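Local coordinates for protein Exo beta-1,2-glucooligosaccharide sophorohydrolase (non-reducing end) (Parabacteroides distasonis ATCC 8503, PDB 5Z06) that hydrolyses linear beta-1,2-glucan and beta-1,2-glucooligosaccharides from the non-reducing end, releasing sophorose as an exo-acting glycoside hydrolase of family GH144, at residues I217-I222 with V236-M241; W504-D509 with P604-G609; T323-F328 with M664-A669. All blocks are in the same frame, centred on the assembly; numbering follows the deposited sequence.

Contact 1 of 3, residues I217-I222 with V236-M241; sequences IKYYRI and VRRPWM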
# COMPACT_ATOMS: atom_id res chain seq x y z
N ILE A 217 18.05 11.14 11.38
CA ILE A 217 17.05 11.91 12.11
C ILE A 217 15.82 11.07 12.44
O ILE A 217 15.56 10.02 11.81
CB ILE A 217 16.64 13.20 11.36
CG1 ILE A 217 15.96 12.90 10.03
CG2 ILE A 217 17.86 14.08 11.12
CD1 ILE A 217 14.96 13.95 9.64
N LYS A 218 15.06 11.54 13.42
CA LYS A 218 13.89 10.79 13.90
C LYS A 218 12.71 11.02 12.94
O LYS A 218 12.08 10.08 12.47
CB LYS A 218 13.54 11.22 15.32
CG LYS A 218 12.60 10.27 16.05
CD LYS A 218 12.12 10.88 17.35
CE LYS A 218 11.15 9.98 18.09
NZ LYS A 218 11.79 8.76 18.59
N TYR A 219 12.43 12.28 12.68
CA TYR A 219 11.33 12.64 11.82
C TYR A 219 11.46 14.08 11.44
O TYR A 219 12.28 14.81 12.00
CB TYR A 219 9.96 12.37 12.46
CG TYR A 219 9.74 12.74 13.93
CD1 TYR A 219 9.83 14.06 14.38
CD2 TYR A 219 9.32 11.77 14.84
CE1 TYR A 219 9.59 14.38 15.71
CE2 TYR A 219 9.07 12.08 16.16
CZ TYR A 219 9.20 13.39 16.59
OH TYR A 219 8.93 13.68 17.90
N TYR A 220 10.68 14.47 10.45
CA TYR A 220 10.49 15.86 10.12
C TYR A 220 9.24 16.32 10.85
O TYR A 220 8.27 15.58 10.91
CB TYR A 220 10.33 16.02 8.62
CG TYR A 220 11.57 15.65 7.87
CD1 TYR A 220 12.63 16.55 7.76
CD2 TYR A 220 11.70 14.39 7.29
CE1 TYR A 220 13.78 16.22 7.07
CE2 TYR A 220 12.85 14.04 6.60
CZ TYR A 220 13.89 14.95 6.49
OH TYR A 220 15.02 14.58 5.80
N ARG A 221 9.29 17.51 11.43
CA ARG A 221 8.12 18.11 12.01
C ARG A 221 7.66 19.14 11.03
O ARG A 221 8.47 19.97 10.59
CB ARG A 221 8.45 18.81 13.33
CG ARG A 221 7.87 18.12 14.56
CD ARG A 221 8.22 18.87 15.84
NE ARG A 221 8.37 17.93 16.95
CZ ARG A 221 9.21 18.06 17.97
NH1 ARG A 221 10.02 19.13 18.08
NH2 ARG A 221 9.25 17.12 18.92
N ILE A 222 6.36 19.12 10.73
CA ILE A 222 5.78 20.09 9.81
C ILE A 222 4.97 21.10 10.61
O ILE A 222 4.16 20.71 11.46
CB ILE A 222 4.89 19.42 8.73
CG1 ILE A 222 5.71 18.45 7.87
CG2 ILE A 222 4.24 20.48 7.83
CD1 ILE A 222 5.77 17.05 8.42
N VAL A 236 4.12 15.05 11.69
CA VAL A 236 5.48 14.59 11.60
C VAL A 236 5.55 13.62 10.45
O VAL A 236 4.59 12.91 10.14
CB VAL A 236 6.02 13.89 12.87
CG1 VAL A 236 6.14 14.87 14.00
CG2 VAL A 236 5.18 12.68 13.28
N ARG A 237 6.70 13.61 9.80
CA ARG A 237 6.94 12.66 8.76
C ARG A 237 8.28 12.02 9.01
O ARG A 237 9.30 12.69 9.17
CB ARG A 237 6.85 13.34 7.39
CG ARG A 237 5.43 13.60 6.95
CD ARG A 237 4.70 12.30 6.64
NE ARG A 237 3.32 12.49 6.21
CZ ARG A 237 2.25 12.55 7.02
NH1 ARG A 237 2.37 12.51 8.35
NH2 ARG A 237 1.05 12.71 6.49
N ARG A 238 8.26 10.70 9.04
CA ARG A 238 9.44 9.91 9.15
C ARG A 238 10.33 10.15 7.92
O ARG A 238 9.82 10.51 6.86
CB ARG A 238 9.05 8.45 9.24
CG ARG A 238 8.31 8.07 10.51
CD ARG A 238 9.28 7.98 11.65
NE ARG A 238 8.62 7.85 12.94
CZ ARG A 238 9.26 7.70 14.10
NH1 ARG A 238 10.59 7.63 14.15
NH2 ARG A 238 8.57 7.61 15.25
N PRO A 239 11.66 9.93 8.05
CA PRO A 239 12.65 10.22 6.98
C PRO A 239 12.43 9.53 5.62
O PRO A 239 12.88 10.04 4.61
CB PRO A 239 13.99 9.77 7.60
CG PRO A 239 13.72 9.59 9.06
CD PRO A 239 12.29 9.21 9.18
N TRP A 240 11.73 8.40 5.61
CA TRP A 240 11.30 7.69 4.39
C TRP A 240 10.20 8.40 3.60
O TRP A 240 9.88 8.00 2.48
CB TRP A 240 10.87 6.23 4.71
CG TRP A 240 9.90 6.05 5.86
CD1 TRP A 240 10.23 5.76 7.17
CD2 TRP A 240 8.47 6.11 5.82
NE1 TRP A 240 9.08 5.65 7.93
CE2 TRP A 240 8.00 5.86 7.13
CE3 TRP A 240 7.55 6.35 4.80
CZ2 TRP A 240 6.63 5.86 7.44
CZ3 TRP A 240 6.19 6.35 5.12
CH2 TRP A 240 5.74 6.10 6.42
N MET A 241 9.62 9.45 4.16
CA MET A 241 8.67 10.28 3.44
C MET A 241 9.17 11.74 3.45
O MET A 241 9.07 12.40 4.47
CB MET A 241 7.30 10.12 4.12
CG MET A 241 6.10 10.68 3.39
SD MET A 241 5.83 10.04 1.74
CE MET A 241 5.46 8.34 2.14
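Tyr-219 and Arg-238 meet where two antiparallel strands of a beta hairpin diverge. Followed outward, Arg-238 starts with CB turned from the opposite strand; a bend at chi2 (-76°) brings the chain back, and CD lies 3.6 Å from Lys-218 O. CZ then places one guanidinium face over Tyr-219 CD2 at 4.1 Å, at the ring edge, the two planes nearly perpendicular (84°). NH1 passes 3.8 Å from Lys-218 CG; the charged ends, Arg-238 NH1 and Lys-218 NZ, stay 4.7 Å apart, and carboxylates probably offset their like charge. NH2 forms a salt bridge with Glu-12, a residue of the calcium site, and NH1 one with Asp-7; Lys-218 NZ pairs with Glu-178. Arginine suits this place because its flat tip can take a ring edge against its face while its nitrogens serve carboxylates.

Over one face of the Tyr-219 ring sits Val-236 CG1, a CH-pi contact 4.0 Å from the centroid; compact, branched valine can set a methyl group there. Tyr-220 and Arg-237 form an antiparallel hydrogen-bonded pair. Strand 232-237 is outermost, and 219-225 lies between it and 254-262, where Lys-218 and Tyr-219 form a classic bulge opposite Val-262.

Contact 2 of 3, residues W504-D509 with P604-G609; sequences WGRVED and PHRDNG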
# COMPACT_ATOMS: atom_id res chain seq x y z
N TRP A 504 -10.84 -21.50 -5.01
CA TRP A 504 -10.65 -20.14 -4.54
C TRP A 504 -11.96 -19.38 -4.55
O TRP A 504 -12.23 -18.64 -3.62
CB TRP A 504 -9.54 -19.40 -5.30
CG TRP A 504 -9.80 -18.93 -6.72
CD1 TRP A 504 -9.36 -19.52 -7.88
CD2 TRP A 504 -10.48 -17.74 -7.11
NE1 TRP A 504 -9.72 -18.77 -8.96
CE2 TRP A 504 -10.41 -17.67 -8.52
CE3 TRP A 504 -11.14 -16.71 -6.41
CZ2 TRP A 504 -10.97 -16.63 -9.24
CZ3 TRP A 504 -11.71 -15.68 -7.12
CH2 TRP A 504 -11.64 -15.65 -8.53
N GLY A 505 -12.78 -19.60 -5.57
CA GLY A 505 -14.03 -18.90 -5.75
C GLY A 505 -15.06 -19.24 -4.69
O GLY A 505 -15.91 -18.40 -4.37
N ARG A 506 -14.99 -20.46 -4.17
CA ARG A 506 -15.97 -20.97 -3.18
C ARG A 506 -17.38 -21.06 -3.76
O ARG A 506 -18.35 -21.08 -3.03
CB ARG A 506 -15.98 -20.10 -1.89
CG ARG A 506 -14.61 -19.68 -1.37
CD ARG A 506 -13.67 -20.87 -1.17
NE ARG A 506 -14.21 -21.91 -0.28
CZ ARG A 506 -13.87 -23.22 -0.30
NH1 ARG A 506 -12.98 -23.69 -1.17
NH2 ARG A 506 -14.42 -24.07 0.57
N VAL A 507 -17.47 -21.08 -5.09
CA VAL A 507 -18.72 -21.22 -5.81
C VAL A 507 -18.38 -22.04 -7.02
O VAL A 507 -17.21 -22.22 -7.38
CB VAL A 507 -19.37 -19.88 -6.25
CG1 VAL A 507 -19.84 -19.07 -5.04
CG2 VAL A 507 -18.44 -19.07 -7.14
N GLU A 508 -19.43 -22.52 -7.66
CA GLU A 508 -19.31 -23.29 -8.87
C GLU A 508 -19.26 -22.35 -10.08
O GLU A 508 -18.77 -22.73 -11.13
CB GLU A 508 -20.48 -24.25 -8.99
CG GLU A 508 -20.53 -25.31 -7.91
CD GLU A 508 -19.59 -26.46 -8.21
OE1 GLU A 508 -19.91 -27.25 -9.14
OE2 GLU A 508 -18.54 -26.56 -7.53
N ASP A 509 -19.76 -21.12 -9.91
CA ASP A 509 -19.93 -20.17 -11.00
C ASP A 509 -18.56 -19.92 -11.62
O ASP A 509 -17.61 -19.62 -10.90
CB ASP A 509 -20.48 -18.81 -10.52
CG ASP A 509 -21.78 -18.89 -9.70
OD1 ASP A 509 -22.19 -19.99 -9.27
OD2 ASP A 509 -22.39 -17.83 -9.47
N PRO A 604 -20.25 -11.80 0.03
CA PRO A 604 -20.23 -11.71 1.51
C PRO A 604 -19.00 -12.26 2.19
O PRO A 604 -18.48 -11.65 3.11
CB PRO A 604 -21.46 -12.51 1.92
CG PRO A 604 -22.43 -12.30 0.78
CD PRO A 604 -21.60 -12.11 -0.47
N HIS A 605 -18.54 -13.41 1.72
CA HIS A 605 -17.40 -14.10 2.35
C HIS A 605 -16.03 -13.49 2.01
O HIS A 605 -15.01 -13.94 2.53
CB HIS A 605 -17.42 -15.58 1.97
CG HIS A 605 -16.94 -15.86 0.58
ND1 HIS A 605 -17.59 -15.39 -0.54
CD2 HIS A 605 -15.85 -16.54 0.14
CE1 HIS A 605 -16.94 -15.79 -1.61
NE2 HIS A 605 -15.87 -16.47 -1.23
N ARG A 606 -16.02 -12.48 1.15
CA ARG A 606 -14.81 -11.78 0.79
C ARG A 606 -15.08 -10.29 0.92
O ARG A 606 -14.54 -9.47 0.17
CB ARG A 606 -14.40 -12.17 -0.63
CG ARG A 606 -14.00 -13.63 -0.77
CD ARG A 606 -12.56 -13.89 -0.34
NE ARG A 606 -12.27 -15.33 -0.34
CZ ARG A 606 -12.43 -16.15 0.70
NH1 ARG A 606 -12.81 -15.70 1.89
NH2 ARG A 606 -12.15 -17.44 0.55
N ASP A 607 -15.92 -9.92 1.89
CA ASP A 607 -16.18 -8.51 2.18
C ASP A 607 -16.31 -8.33 3.69
O ASP A 607 -17.10 -9.01 4.32
CB ASP A 607 -17.45 -8.08 1.50
CG ASP A 607 -17.73 -6.62 1.64
OD1 ASP A 607 -16.79 -5.85 1.90
OD2 ASP A 607 -18.91 -6.24 1.48
N ASN A 608 -15.52 -7.42 4.25
CA ASN A 608 -15.57 -7.14 5.68
C ASN A 608 -15.56 -5.63 5.93
O ASN A 608 -15.23 -5.19 7.02
CB ASN A 608 -14.39 -7.83 6.37
CG ASN A 608 -13.06 -7.37 5.82
OD1 ASN A 608 -12.98 -6.40 5.07
ND2 ASN A 608 -12.01 -8.08 6.17
N GLY A 609 -15.93 -4.85 4.93
CA GLY A 609 -15.98 -3.39 5.06
C GLY A 609 -14.77 -2.66 4.53
O GLY A 609 -14.73 -1.43 4.51
O HOH W 1 -13.46 -16.40 -2.76
O HOH W 2 -10.74 -18.21 -1.64
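His-605 and Arg-506 make the closest direct approach between the loop 604-609 and the end of helix 495-505: Arg-506 CG lies 3.5 Å from His-605 NE2, the two side chains crossing at about a right angle. Arg-606 NH2 adds a looser touch, 3.8 Å from the same CG. Arginine brings a long aliphatic stem that can lie against the ring and the second guanidinium, while its NH1 bonds back to Asp-503 O near the helix end.

No direct hydrogen bond joins the segments; two waters do the work, both donating to the carbonyl oxygen of Trp-504. Water 1 is 2.9 Å from His-605 NE2, and water 2 accepts from Arg-606 NH2 at 2.7 Å, lying in the guanidinium plane. The leg from water 2 to Trp-504 O is short, 2.5 Å, and its exact length is doubtful. A carbonyl in the last turn of a helix suits this role, since the helix ends before supplying the amide donors that its last carbonyls would otherwise meet.

In the next shell, His-605 and Arg-606 brace each other. His-605 CD2 sits 3.5 Å above the centre of the Arg-606 guanidinium, and a bend at chi2 (-82°) folds the arginine back alongside the imidazole. Arg-606 NH1 also makes a weak hydrogen bond to His-605 O. Farther along the loop, Asp-607 is anchored by the hydroxyls of Tyr-570 and Tyr-581.

Arg-506, with positive phi (64°), turns the chain out of helix 495-505. The water bridge thus links that helix end to the loop between strands 597-599 and 610-611, at the protein surface.

Contact 3 of 3, residues T323-F328 with M664-A669; sequences TGASGF and MGLNQA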
# COMPACT_ATOMS: atom_id res chain seq x y z
N THR A 323 8.50 -6.68 -9.08
CA THR A 323 8.64 -6.60 -10.51
C THR A 323 7.33 -6.37 -11.22
O THR A 323 7.31 -5.66 -12.21
CB THR A 323 9.30 -7.87 -11.04
OG1 THR A 323 8.59 -8.98 -10.51
CG2 THR A 323 10.74 -7.90 -10.57
N GLY A 324 6.24 -6.98 -10.75
CA GLY A 324 4.92 -6.70 -11.35
C GLY A 324 4.45 -5.27 -11.17
O GLY A 324 4.05 -4.61 -12.14
N ALA A 325 4.51 -4.79 -9.93
CA ALA A 325 4.22 -3.41 -9.63
C ALA A 325 5.12 -2.47 -10.41
O ALA A 325 4.73 -1.36 -10.76
CB ALA A 325 4.42 -3.19 -8.14
N SER A 326 6.34 -2.92 -10.65
CA SER A 326 7.29 -2.14 -11.40
C SER A 326 6.88 -1.98 -12.83
O SER A 326 7.04 -0.91 -13.41
CB SER A 326 8.69 -2.74 -11.30
OG SER A 326 9.19 -2.53 -10.00
N GLY A 327 6.34 -3.04 -13.40
CA GLY A 327 5.75 -2.97 -14.73
C GLY A 327 4.60 -1.98 -14.76
O GLY A 327 4.49 -1.17 -15.70
N PHE A 328 3.75 -2.04 -13.74
CA PHE A 328 2.64 -1.10 -13.67
C PHE A 328 3.19 0.32 -13.58
O PHE A 328 2.69 1.21 -14.25
CB PHE A 328 1.75 -1.36 -12.47
CG PHE A 328 1.20 -2.78 -12.37
CD1 PHE A 328 1.17 -3.64 -13.45
CD2 PHE A 328 0.67 -3.21 -11.16
CE1 PHE A 328 0.65 -4.92 -13.33
CE2 PHE A 328 0.15 -4.49 -11.03
CZ PHE A 328 0.15 -5.34 -12.12
N MET A 664 0.78 0.89 -1.72
CA MET A 664 1.15 -0.42 -2.25
C MET A 664 1.55 -0.23 -3.70
O MET A 664 0.84 0.39 -4.46
CB MET A 664 -0.05 -1.33 -2.14
CG MET A 664 0.26 -2.79 -2.29
SD MET A 664 1.09 -3.47 -0.85
CE MET A 664 1.46 -5.06 -1.59
N GLY A 665 2.71 -0.77 -4.07
CA GLY A 665 3.23 -0.72 -5.44
C GLY A 665 2.25 -1.26 -6.46
O GLY A 665 2.11 -0.70 -7.56
N LEU A 666 1.59 -2.35 -6.11
CA LEU A 666 0.60 -2.95 -6.99
C LEU A 666 -0.61 -2.07 -7.24
O LEU A 666 -1.25 -2.20 -8.28
CB LEU A 666 0.08 -4.27 -6.41
CG LEU A 666 0.93 -5.52 -6.49
CD1 LEU A 666 0.21 -6.58 -5.70
CD2 LEU A 666 1.11 -5.95 -7.94
N ASN A 667 -0.96 -1.22 -6.28
CA ASN A 667 -2.27 -0.57 -6.30
C ASN A 667 -2.28 0.86 -6.80
O ASN A 667 -3.32 1.37 -7.21
CB ASN A 667 -2.90 -0.66 -4.91
CG ASN A 667 -3.25 -2.09 -4.52
OD1 ASN A 667 -3.32 -2.94 -5.38
ND2 ASN A 667 -3.48 -2.35 -3.24
N GLN A 668 -1.14 1.52 -6.79
CA GLN A 668 -1.16 2.96 -7.13
C GLN A 668 -1.06 3.13 -8.63
O GLN A 668 -1.78 3.93 -9.21
CB GLN A 668 -0.05 3.74 -6.42
CG GLN A 668 -0.07 3.75 -4.90
CD GLN A 668 -1.41 4.08 -4.30
OE1 GLN A 668 -2.26 3.20 -4.21
NE2 GLN A 668 -1.63 5.35 -3.92
N ALA A 669 -0.16 2.40 -9.27
CA ALA A 669 0.09 2.61 -10.70
C ALA A 669 -1.15 2.31 -11.55
O ALA A 669 -1.44 3.06 -12.51
CB ALA A 669 1.28 1.81 -11.19
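Two helices of the helical, glucoamylase-like part of the chain, probably its catalytic domain, begin side by side here: 323-338 and 665-680 run almost parallel, their short segments 13° apart with axes 8.1 Å from each other. So near an approach depends on small residues. Ala-325 CB sits against the backbone of Gly-665, 3.4 Å from its carbonyl carbon; glycine, with no side chain, lets the methyl group come this close. One turn on, Ala-669 CB repeats the pattern in reverse, lying 3.4 Å from Phe-328 C and 3.5 Å from Phe-328 CB.

The larger side chains close the interface beside these small ones. Phe-328 CG lies anti to its own carbonyl carbon (chi1 -55°), which carries the ring along the other helix: CE2 meets Leu-666 CD2 at 3.5 Å, and CD2 lies 3.6 Å from Leu-666 O. Leu-666 leaves its helix away from the partner, but its CD2 branch returns to the ring and reaches Ala-325 CB at 4.3 Å. The flat phenylalanine lies along the side of the interface, and the branched leucine brings one methyl group obliquely to the ring; Tyr-539 and Phe-397 meet the same ring, building an aromatic cluster.

Close, near-parallel helices with alanine and glycine at the interface are consistent with the (alpha/alpha)6-barrel expected from the six-hairpin clan to which the glucoamylase-like family belongs.

Along the chain contact 1 closes first, within a single beta hairpin of the N-terminal beta-rich region. Contact 3 then joins segments whose nearest ends are 336 residues apart, and contact 2 is nested inside the long loop it closes. The centres of contacts 1 and 2 lie about 40 Å apart, on opposite sides of the chain's centre, while the centre of contact 3 is about 25 Å from each and nearest the middle. None of them touches another. Contact 1, in the hairpin 219-225/232-237, belongs to the beta part, not far from the calcium ion, and contacts 2 and 3 to the helical part, one at its surface and one in its interior, where distant sequence is brought together.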